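Local atomic coordinates of putative alpha-galactosidase (Bacteroides fragilis, PDB entry 4NZJ), a protein that probably hydrolyses terminal, non-reducing alpha-D-galactose residues in alpha-D-galactosides such as galacto-oligosaccharides and galactomannans. Residues A[29-32]-A[33-36]. Numbering follows the deposited sequence.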
ATOM      1  N   PHE A  29       6.666 -14.782 -10.685  1.00 20.55           N
ATOM      2  CA  PHE A  29       7.307 -13.776  -9.862  1.00 20.92           C
ATOM      3  C   PHE A  29       7.631 -12.590 -10.761  1.00 21.39           C
ATOM      4  O   PHE A  29       8.217 -12.768 -11.828  1.00 21.67           O
ATOM      5  CB  PHE A  29       8.599 -14.357  -9.275  1.00 21.58           C
ATOM      6  CG  PHE A  29       9.358 -13.410  -8.388  1.00 23.89           C
ATOM      7  CD1 PHE A  29      10.141 -12.395  -8.930  1.00 24.08           C
ATOM      8  CD2 PHE A  29       9.336 -13.566  -7.009  1.00 25.97           C
ATOM      9  CE1 PHE A  29      10.853 -11.531  -8.118  1.00 25.96           C
ATOM     10  CE2 PHE A  29      10.051 -12.708  -6.191  1.00 27.96           C
ATOM     11  CZ  PHE A  29      10.809 -11.689  -6.749  1.00 27.22           C
ATOM     12  N   ILE A  30       7.232 -11.391 -10.344  1.00 22.47           N
ATOM     13  CA  ILE A  30       7.616 -10.157 -11.039  1.00 23.66           C
ATOM     14  C   ILE A  30       7.944  -9.071 -10.029  1.00 22.19           C
ATOM     15  O   ILE A  30       7.171  -8.812  -9.118  1.00 22.85           O
ATOM     16  CB  ILE A  30       6.507  -9.646 -11.986  1.00 26.63           C
ATOM     17  CG1 ILE A  30       6.232 -10.688 -13.076  1.00 30.67           C
ATOM     18  CG2 ILE A  30       6.919  -8.318 -12.618  1.00 29.68           C
ATOM     19  CD1 ILE A  30       5.271 -10.251 -14.157  1.00 32.84           C
ATOM     20  N   PHE A  31       9.110  -8.452 -10.181  1.00 21.46           N
ATOM     21  CA  PHE A  31       9.484  -7.330  -9.334  1.00 20.36           C
ATOM     22  C   PHE A  31      10.291  -6.311 -10.116  1.00 20.53           C
ATOM     23  O   PHE A  31      11.403  -6.596 -10.564  1.00 21.16           O
ATOM     24  CB  PHE A  31      10.301  -7.798  -8.129  1.00 20.00           C
ATOM     25  CG  PHE A  31      10.653  -6.693  -7.177  1.00 20.26           C
ATOM     26  CD1 PHE A  31       9.666  -6.092  -6.411  1.00 21.15           C
ATOM     27  CD2 PHE A  31      11.966  -6.251  -7.045  1.00 21.53           C
ATOM     28  CE1 PHE A  31       9.983  -5.069  -5.527  1.00 22.18           C
ATOM     29  CE2 PHE A  31      12.288  -5.232  -6.162  1.00 22.34           C
ATOM     30  CZ  PHE A  31      11.294  -4.642  -5.402  1.00 22.28           C
ATOM     31  N   TYR A  32       9.719  -5.124 -10.284  1.00 20.39           N
ATOM     32  CA  TYR A  32      10.467  -3.998 -10.813  1.00 20.07           C
ATOM     33  C   TYR A  32      11.238  -3.374  -9.658  1.00 20.06           C
ATOM     34  O   TYR A  32      10.673  -3.110  -8.598  1.00 20.20           O
ATOM     35  CB  TYR A  32       9.538  -2.957 -11.451  1.00 20.11           C
ATOM     36  CG  TYR A  32      10.234  -1.666 -11.813  1.00 19.93           C
ATOM     37  CD1 TYR A  32      11.021  -1.573 -12.958  1.00 20.16           C
ATOM     38  CD2 TYR A  32      10.130  -0.543 -11.000  1.00 19.55           C
ATOM     39  CE1 TYR A  32      11.669  -0.393 -13.293  1.00 22.01           C
ATOM     40  CE2 TYR A  32      10.769   0.638 -11.332  1.00 20.34           C
ATOM     41  CZ  TYR A  32      11.540   0.706 -12.479  1.00 21.41           C
ATOM     42  OH  TYR A  32      12.196   1.868 -12.820  1.00 23.81           O
ATOM     43  N   ILE A  33      12.525  -3.138  -9.878  1.00 21.10           N
ATOM     44  CA  ILE A  33      13.385  -2.566  -8.848  1.00 21.60           C
ATOM     45  C   ILE A  33      13.158  -1.052  -8.808  1.00 20.87           C
ATOM     46  O   ILE A  33      13.611  -0.342  -9.704  1.00 21.78           O
ATOM     47  CB  ILE A  33      14.867  -2.868  -9.117  1.00 23.02           C
ATOM     48  CG1 ILE A  33      15.100  -4.385  -9.189  1.00 23.88           C
ATOM     49  CG2 ILE A  33      15.739  -2.229  -8.038  1.00 23.93           C
ATOM     50  CD1 ILE A  33      16.398  -4.766  -9.870  1.00 24.60           C
ATOM     51  N   PRO A  34      12.446  -0.547  -7.780  1.00 20.24           N
ATOM     52  CA  PRO A  34      12.133   0.878  -7.790  1.00 20.60           C
ATOM     53  C   PRO A  34      13.397   1.693  -7.578  1.00 21.18           C
ATOM     54  O   PRO A  34      14.078   1.524  -6.569  1.00 21.54           O
ATOM     55  CB  PRO A  34      11.155   1.041  -6.612  1.00 21.13           C
ATOM     56  CG  PRO A  34      10.787  -0.348  -6.186  1.00 21.32           C
ATOM     57  CD  PRO A  34      11.990  -1.172  -6.528  1.00 20.03           C
ATOM     58  N   THR A  35      13.718   2.550  -8.541  1.00 21.82           N
ATOM     59  CA  THR A  35      15.020   3.211  -8.568  1.00 22.09           C
ATOM     60  C   THR A  35      14.917   4.677  -8.974  1.00 22.33           C
ATOM     61  O   THR A  35      14.532   4.995 -10.101  1.00 23.49           O
ATOM     62  CB  THR A  35      15.987   2.491  -9.536  1.00 22.90           C
ATOM     63  OG1 THR A  35      15.872   1.074  -9.369  1.00 23.41           O
ATOM     64  CG2 THR A  35      17.414   2.902  -9.277  1.00 24.94           C
ATOM     65  N   SER A  36      15.267   5.570  -8.052  1.00 22.67           N
ATOM     66  CA  SER A  36      15.353   6.987  -8.368  1.00 23.35           C
ATOM     67  C   SER A  36      16.675   7.271  -9.070  1.00 25.21           C
ATOM     68  O   SER A  36      17.628   6.502  -8.945  1.00 28.16           O
ATOM     69  CB  SER A  36      15.236   7.830  -7.097  1.00 23.41           C
ATOM     70  OG  SER A  36      14.001   7.606  -6.452  1.00 23.26           O
TER
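Tyr32 lies along the backbone of the residues that follow it, its ring running beside Ile33 and Pro34. With CG anti to the backbone N (chi1 171°), the side chain sits next to its own carbonyl carbon and is carried forward along the chain. At the near end Tyr32 CB lies 3.4 Å from Ile33 N, and CG, CD1 and CD2 remain close to that same nitrogen. Farther out, Ile33 O stands over one face of the ring, above CD2, CE1 and CZ as well as Tyr32 CE2, its nearest ring atom at 3.4 Å; Tyr32 CE2 also meets Pro34 CA at 3.8 Å. The phenol OH finds its hydrogen-bond partner beyond this segment, in Asp133 OD1, a carboxylate oxygen that also accepts from Thr35 N. A tyrosine suits this place because its flat ring can pack along the peptide while its polar tip reaches that acid.

Ile33 O accepts a hydrogen bond from Thr35 OG1 (2.7 Å), the hydroxyl approaching from above the carbonyl plane; the same OG1 also bonds to Trp43 NE1. Threonine thus adds a short polar tie across Pro34, which lacks an N-H. Pro34 CD packs 3.7 Å from Phe31 CZ, and the two side chains cross at about a right angle. Phe31 CE2 comes to 4.2 Å from Ile33 CG1. Wholly apolar side chains fit this buried setting, where Phe31 also touches Pro18, and Ile33 touches Ile15 and Leu54.

Strand 28-36, interrupted at Ile33-Pro34, pairs with strand 60-64 through Phe29 and Phe31, with Ile33 bonding to Gly59 just before it, and with the 14-15 side through Pro34 and Ser36. It is thus an inner strand of a four-stranded antiparallel sheet in the N-terminal Ig-like domain, beside the catalytic TIM barrel.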